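Local coordinates for probable manganase-dependent inorganic pyrophosphatase (Clostridium perfringens, PDB 3L2B), which probably hydrolyses inorganic pyrophosphate to phosphate, its regulatory CBS domains binding diadenosine tetraphosphate as activator and AMP as inhibitor, at residues Val208-Tyr220 and Asn226-Phe236. Numbering follows the deposited sequence.
Sequences VKVTMSETRYSNY and NNKVVGSIARF. With B4P (bis(adenosine)-5'-tetraphosphate), chain C.
In the second CBS domain, the antiparallel hairpin of strands 219-223 and 229-234 packs against helix 205-215, and the turn from helix to strand grips the activator. Tyr220 and Ile233 form the hydrogen-bonded pair, Tyr220 N to Ile233 O at 2.8 Å and Ile233 N to Tyr220 O at 2.9 Å; Asn219 faces Ala234 as the non-hydrogen-bonded pair. One step further Arg235 N bonds Ser218 O from above the carbonyl plane, 41° out of it, carrying the pairing past the strand end. On the helix side, Met212 reaches the hairpin with an extended chain: its CE lies 3.5 Å from Ala234 O and also touches Ile233 CG2, while SD sits over one face of the Phe236 ring, 4.1 Å from its centroid, in a Met-aromatic contact. Lys209 CG closes on the edge of the same ring. Arg235, with CG anti to the backbone N (chi1 -178°) and a bend at chi3, folds back along the chain at Met212 and Arg216; its CD packs on Tyr217 O, and Arg216 CG covers one guanidinium face, the two guanidinium planes being 35° apart. Arg216 leaves the helix with positive phi and turns the chain toward the ligand. The adenine lies against one face of the Tyr217 ring, with Thr215 O over the opposite face, and B4P N6A donates a weak hydrogen bond to Asn219 O. Ser218 holds the phosphates twice, Ser218 N to B4P O2A at 2.7 Å, nearly straight, and Ser218 OG to B4P O1B at 2.7 Å. Ser55 and Ser57 of both subunits also bind this ligand, as expected of a nucleotide site in a Bateman-type pair of CBS domains.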
loop_
_atom_site.group_PDB
_atom_site.type_symbol
_atom_site.label_atom_id
_atom_site.label_comp_id
_atom_site.label_asym_id
_atom_site.label_seq_id
_atom_site.Cartn_x
_atom_site.Cartn_y
_atom_site.Cartn_z
ATOM N N VAL A 208 33.110 0.725 -13.378
ATOM C CA VAL A 208 31.718 0.434 -13.011
ATOM C C VAL A 208 31.653 -0.848 -12.169
ATOM O O VAL A 208 30.733 -1.016 -11.382
ATOM C CB VAL A 208 30.784 0.343 -14.267
ATOM C CG1 VAL A 208 29.452 -0.297 -13.932
ATOM C CG2 VAL A 208 30.553 1.722 -14.861
ATOM N N LYS A 209 32.639 -1.737 -12.324
ATOM C CA LYS A 209 32.733 -2.953 -11.481
ATOM C C LYS A 209 32.978 -2.585 -10.009
ATOM O O LYS A 209 32.473 -3.251 -9.093
ATOM C CB LYS A 209 33.832 -3.930 -11.953
ATOM C CG LYS A 209 33.552 -4.654 -13.281
ATOM C CD LYS A 209 34.211 -6.039 -13.328
ATOM C CE LYS A 209 34.376 -6.557 -14.765
ATOM N NZ LYS A 209 34.681 -8.024 -14.812
ATOM N N VAL A 210 33.746 -1.516 -9.796
ATOM C CA VAL A 210 34.060 -1.025 -8.448
ATOM C C VAL A 210 32.782 -0.445 -7.841
ATOM O O VAL A 210 32.292 -0.896 -6.795
ATOM C CB VAL A 210 35.187 0.066 -8.467
ATOM C CG1 VAL A 210 35.408 0.656 -7.072
ATOM C CG2 VAL A 210 36.495 -0.508 -9.019
ATOM N N THR A 211 32.237 0.541 -8.547
ATOM C CA THR A 211 30.985 1.223 -8.164
ATOM C C THR A 211 29.887 0.238 -7.769
ATOM O O THR A 211 29.139 0.470 -6.820
ATOM C CB THR A 211 30.440 2.116 -9.317
ATOM O OG1 THR A 211 31.508 2.885 -9.885
ATOM C CG2 THR A 211 29.367 3.047 -8.804
ATOM N N MET A 212 29.809 -0.856 -8.517
ATOM C CA MET A 212 28.816 -1.911 -8.273
ATOM C C MET A 212 29.114 -2.704 -7.000
ATOM O O MET A 212 28.198 -3.230 -6.355
ATOM C CB MET A 212 28.711 -2.881 -9.459
ATOM C CG MET A 212 27.894 -2.353 -10.615
ATOM S SD MET A 212 27.698 -3.606 -11.885
ATOM C CE MET A 212 26.434 -2.856 -12.915
ATOM N N SER A 213 30.393 -2.800 -6.652
ATOM C CA SER A 213 30.808 -3.502 -5.428
ATOM C C SER A 213 30.614 -2.627 -4.190
ATOM O O SER A 213 30.334 -3.128 -3.099
ATOM C CB SER A 213 32.259 -3.955 -5.507
ATOM O OG SER A 213 32.631 -4.529 -4.269
ATOM N N GLU A 214 30.742 -1.316 -4.383
ATOM C CA GLU A 214 30.516 -0.341 -3.308
ATOM C C GLU A 214 29.044 -0.244 -2.875
ATOM O O GLU A 214 28.760 0.163 -1.746
ATOM C CB GLU A 214 31.022 1.053 -3.714
ATOM C CG GLU A 214 32.554 1.144 -3.880
ATOM C CD GLU A 214 33.049 2.553 -4.247
ATOM O OE1 GLU A 214 34.175 2.674 -4.792
ATOM O OE2 GLU A 214 32.321 3.538 -3.983
ATOM N N THR A 215 28.123 -0.626 -3.766
ATOM C CA THR A 215 26.682 -0.382 -3.568
ATOM C C THR A 215 25.743 -1.598 -3.689
ATOM O O THR A 215 24.601 -1.551 -3.239
ATOM C CB THR A 215 26.175 0.717 -4.556
ATOM O OG1 THR A 215 26.373 0.288 -5.911
ATOM C CG2 THR A 215 26.912 2.048 -4.330
ATOM N N ARG A 216 26.196 -2.661 -4.329
ATOM C CA ARG A 216 25.422 -3.925 -4.418
ATOM C C ARG A 216 23.916 -3.838 -4.795
ATOM O O ARG A 216 23.132 -4.704 -4.417
ATOM C CB ARG A 216 25.568 -4.729 -3.113
ATOM C CG ARG A 216 26.933 -5.415 -2.924
ATOM C CD ARG A 216 26.944 -6.243 -1.630
ATOM N NE ARG A 216 28.223 -6.916 -1.389
ATOM C CZ ARG A 216 28.459 -7.746 -0.370
ATOM N NH1 ARG A 216 27.503 -8.021 0.514
ATOM N NH2 ARG A 216 29.657 -8.304 -0.231
ATOM N N TYR A 217 23.517 -2.819 -5.558
ATOM C CA TYR A 217 22.185 -2.848 -6.201
ATOM C C TYR A 217 22.242 -3.836 -7.329
ATOM O O TYR A 217 23.306 -4.097 -7.882
ATOM C CB TYR A 217 21.740 -1.481 -6.737
ATOM C CG TYR A 217 21.657 -0.416 -5.678
ATOM C CD1 TYR A 217 20.791 -0.542 -4.593
ATOM C CD2 TYR A 217 22.453 0.710 -5.750
ATOM C CE1 TYR A 217 20.720 0.451 -3.608
ATOM C CE2 TYR A 217 22.394 1.697 -4.778
ATOM C CZ TYR A 217 21.535 1.559 -3.704
ATOM O OH TYR A 217 21.486 2.558 -2.763
ATOM N N SER A 218 21.093 -4.380 -7.691
ATOM C CA SER A 218 21.052 -5.400 -8.728
ATOM C C SER A 218 20.982 -4.813 -10.164
ATOM O O SER A 218 21.401 -5.451 -11.120
ATOM C CB SER A 218 19.911 -6.376 -8.451
ATOM O OG SER A 218 18.689 -5.836 -8.865
ATOM N N ASN A 219 20.513 -3.578 -10.292
ATOM C CA ASN A 219 20.420 -2.903 -11.601
ATOM C C ASN A 219 20.710 -1.399 -11.514
ATOM O O ASN A 219 20.390 -0.741 -10.513
ATOM C CB ASN A 219 19.036 -3.100 -12.229
ATOM C CG ASN A 219 18.744 -4.537 -12.582
ATOM O OD1 ASN A 219 19.373 -5.125 -13.482
ATOM N ND2 ASN A 219 17.785 -5.134 -11.861
ATOM N N TYR A 220 21.323 -0.878 -12.568
ATOM C CA TYR A 220 21.750 0.521 -12.629
ATOM C C TYR A 220 21.286 1.250 -13.907
ATOM O O TYR A 220 21.487 0.781 -15.019
ATOM C CB TYR A 220 23.275 0.598 -12.504
ATOM C CG TYR A 220 23.816 0.054 -11.196
ATOM C CD1 TYR A 220 24.186 0.903 -10.164
ATOM C CD2 TYR A 220 23.968 -1.317 -11.004
ATOM C CE1 TYR A 220 24.690 0.404 -8.981
ATOM C CE2 TYR A 220 24.456 -1.829 -9.819
ATOM C CZ TYR A 220 24.822 -0.969 -8.807
ATOM O OH TYR A 220 25.297 -1.494 -7.623
ATOM N N ASN A 226 25.195 12.607 -23.289
ATOM C CA ASN A 226 24.418 13.838 -23.272
ATOM C C ASN A 226 23.315 13.781 -22.217
ATOM O O ASN A 226 22.380 14.580 -22.221
ATOM C CB ASN A 226 23.846 14.092 -24.668
ATOM C CG ASN A 226 24.930 14.175 -25.726
ATOM O OD1 ASN A 226 25.002 13.342 -26.636
ATOM N ND2 ASN A 226 25.796 15.178 -25.604
ATOM N N ASN A 227 23.454 12.798 -21.327
ATOM C CA ASN A 227 22.574 12.605 -20.151
ATOM C C ASN A 227 21.143 12.136 -20.380
ATOM O O ASN A 227 20.330 12.202 -19.467
ATOM C CB ASN A 227 22.563 13.853 -19.257
ATOM C CG ASN A 227 23.838 13.990 -18.458
ATOM O OD1 ASN A 227 24.939 13.822 -18.997
ATOM N ND2 ASN A 227 23.703 14.275 -17.160
ATOM N N LYS A 228 20.831 11.654 -21.575
ATOM C CA LYS A 228 19.531 10.995 -21.801
ATOM C C LYS A 228 19.583 9.578 -21.207
ATOM O O LYS A 228 20.615 8.909 -21.245
ATOM C CB LYS A 228 19.161 10.882 -23.295
ATOM C CG LYS A 228 19.393 12.120 -24.199
ATOM C CD LYS A 228 19.667 11.658 -25.669
ATOM C CE LYS A 228 20.779 12.476 -26.372
ATOM N NZ LYS A 228 21.557 11.663 -27.366
ATOM N N VAL A 229 18.459 9.122 -20.678
ATOM C CA VAL A 229 18.354 7.768 -20.150
ATOM C C VAL A 229 18.320 6.823 -21.317
ATOM O O VAL A 229 17.423 6.889 -22.148
ATOM C CB VAL A 229 17.082 7.556 -19.298
ATOM C CG1 VAL A 229 16.882 6.083 -18.990
ATOM C CG2 VAL A 229 17.165 8.355 -18.025
ATOM N N VAL A 230 19.301 5.934 -21.365
ATOM C CA VAL A 230 19.481 5.038 -22.500
ATOM C C VAL A 230 19.116 3.604 -22.170
ATOM O O VAL A 230 19.175 2.734 -23.035
ATOM C CB VAL A 230 20.928 5.105 -23.032
ATOM C CG1 VAL A 230 21.400 3.749 -23.475
ATOM C CG2 VAL A 230 21.008 6.120 -24.183
ATOM N N GLY A 231 18.743 3.374 -20.912
ATOM C CA GLY A 231 18.381 2.042 -20.437
ATOM C C GLY A 231 18.858 1.672 -19.039
ATOM O O GLY A 231 18.997 2.495 -18.148
ATOM N N SER A 232 19.127 0.391 -18.878
ATOM C CA SER A 232 19.497 -0.159 -17.583
ATOM C C SER A 232 20.429 -1.339 -17.789
ATOM O O SER A 232 20.297 -2.106 -18.754
ATOM C CB SER A 232 18.243 -0.564 -16.824
ATOM O OG SER A 232 18.545 -1.367 -15.707
ATOM N N ILE A 233 21.408 -1.440 -16.909
ATOM C CA ILE A 233 22.348 -2.560 -16.931
ATOM C C ILE A 233 22.268 -3.347 -15.609
ATOM O O ILE A 233 22.104 -2.771 -14.547
ATOM C CB ILE A 233 23.809 -2.077 -17.239
ATOM C CG1 ILE A 233 24.721 -3.271 -17.411
ATOM C CG2 ILE A 233 24.367 -1.200 -16.152
ATOM C CD1 ILE A 233 25.962 -2.986 -18.278
ATOM N N ALA A 234 22.381 -4.665 -15.710
ATOM C CA ALA A 234 22.409 -5.548 -14.530
ATOM C C ALA A 234 23.802 -5.625 -13.902
ATOM O O ALA A 234 24.825 -5.509 -14.581
ATOM C CB ALA A 234 21.917 -6.958 -14.884
ATOM N N ARG A 235 23.811 -5.808 -12.593
ATOM C CA ARG A 235 25.050 -6.020 -11.827
ATOM C C ARG A 235 25.704 -7.268 -12.366
ATOM O O ARG A 235 25.055 -8.286 -12.528
ATOM C CB ARG A 235 24.741 -6.168 -10.332
ATOM C CG ARG A 235 25.946 -6.344 -9.410
ATOM C CD ARG A 235 25.615 -5.935 -7.949
ATOM N NE ARG A 235 26.213 -6.828 -6.961
ATOM C CZ ARG A 235 27.480 -6.779 -6.550
ATOM N NH1 ARG A 235 28.317 -5.872 -7.036
ATOM N NH2 ARG A 235 27.918 -7.655 -5.654
ATOM N N PHE A 236 26.985 -7.180 -12.679
ATOM C CA PHE A 236 27.651 -8.300 -13.385
ATOM C C PHE A 236 27.769 -9.535 -12.510
ATOM O O PHE A 236 27.900 -10.635 -13.040
ATOM C CB PHE A 236 29.040 -7.922 -13.898
ATOM C CG PHE A 236 29.070 -6.618 -14.617
ATOM C CD1 PHE A 236 28.127 -6.327 -15.596
ATOM C CD2 PHE A 236 30.025 -5.664 -14.299
ATOM C CE1 PHE A 236 28.146 -5.118 -16.240
ATOM C CE2 PHE A 236 30.044 -4.446 -14.942
ATOM C CZ PHE A 236 29.112 -4.172 -15.909
HETATM P PA B4P C . 18.275 -3.816 -4.858
HETATM O O1A B4P C . 19.269 -4.096 -3.819
HETATM O O2A B4P C . 18.885 -3.594 -6.314
HETATM O O3A B4P C . 17.206 -4.979 -4.745
HETATM P PB B4P C . 16.152 -5.483 -5.833
HETATM O O1B B4P C . 16.826 -6.183 -6.939
HETATM O O2B B4P C . 15.205 -4.288 -6.290
HETATM O O3B B4P C . 15.321 -6.490 -4.903
HETATM P PG B4P C . 15.729 -8.030 -4.718
HETATM O O1G B4P C . 17.198 -8.105 -4.544
HETATM O O2G B4P C . 14.871 -8.749 -3.595
HETATM O O3G B4P C . 15.246 -8.710 -6.083
HETATM P PD B4P C . 15.308 -10.312 -6.242
HETATM O O1D B4P C . 15.481 -10.665 -7.660
HETATM O O2D B4P C . 16.440 -10.924 -5.279
HETATM O O5E B4P C . 17.560 -2.448 -4.463
HETATM C C5E B4P C . 16.654 -2.411 -3.358
HETATM C C4E B4P C . 15.957 -1.057 -3.394
HETATM O O4E B4P C . 16.930 -0.023 -3.457
HETATM C C3E B4P C . 15.127 -0.906 -4.648
HETATM O O3E B4P C . 13.785 -1.184 -4.353
HETATM C C2E B4P C . 15.334 0.514 -5.106
HETATM O O2E B4P C . 14.347 1.362 -4.549
HETATM C C1E B4P C . 16.672 0.912 -4.539
HETATM N N9A B4P C . 17.649 0.894 -5.659
HETATM C C8A B4P C . 17.796 -0.091 -6.581
HETATM N N7A B4P C . 18.769 0.221 -7.486
HETATM C C5A B4P C . 19.266 1.418 -7.149
HETATM C C6A B4P C . 20.293 2.323 -7.667
HETATM N N6A B4P C . 21.021 2.001 -8.739
HETATM N N1A B4P C . 20.491 3.503 -7.039
HETATM C C2A B4P C . 19.777 3.840 -5.949
HETATM N N3A B4P C . 18.820 3.065 -5.434
HETATM C C4A B4P C . 18.509 1.865 -5.963
HETATM O O5F B4P C . 13.862 -10.718 -5.728
HETATM C C5F B4P C . 12.726 -10.201 -6.398
HETATM C C4F B4P C . 11.499 -10.717 -5.692
HETATM O O4F B4P C . 11.428 -12.137 -5.859
HETATM C C3F B4P C . 11.567 -10.423 -4.211
HETATM O O3F B4P C . 10.790 -9.266 -3.889
HETATM C C2F B4P C . 10.992 -11.676 -3.569
HETATM O O2F B4P C . 9.606 -11.449 -3.420
HETATM C C1F B4P C . 11.259 -12.783 -4.590
HETATM N N9B B4P C . 12.447 -13.528 -4.127
HETATM C C8B B4P C . 13.578 -13.023 -3.596
HETATM N N7B B4P C . 14.425 -14.022 -3.248
HETATM C C5B B4P C . 13.843 -15.187 -3.545
HETATM C C6B B4P C . 14.194 -16.615 -3.425
HETATM N N6B B4P C . 15.376 -16.999 -2.908
HETATM N N1B B4P C . 13.298 -17.515 -3.849
HETATM C C2B B4P C . 12.117 -17.155 -4.370
HETATM N N3B B4P C . 11.724 -15.878 -4.495
HETATM C C4B B4P C . 12.534 -14.861 -4.109
#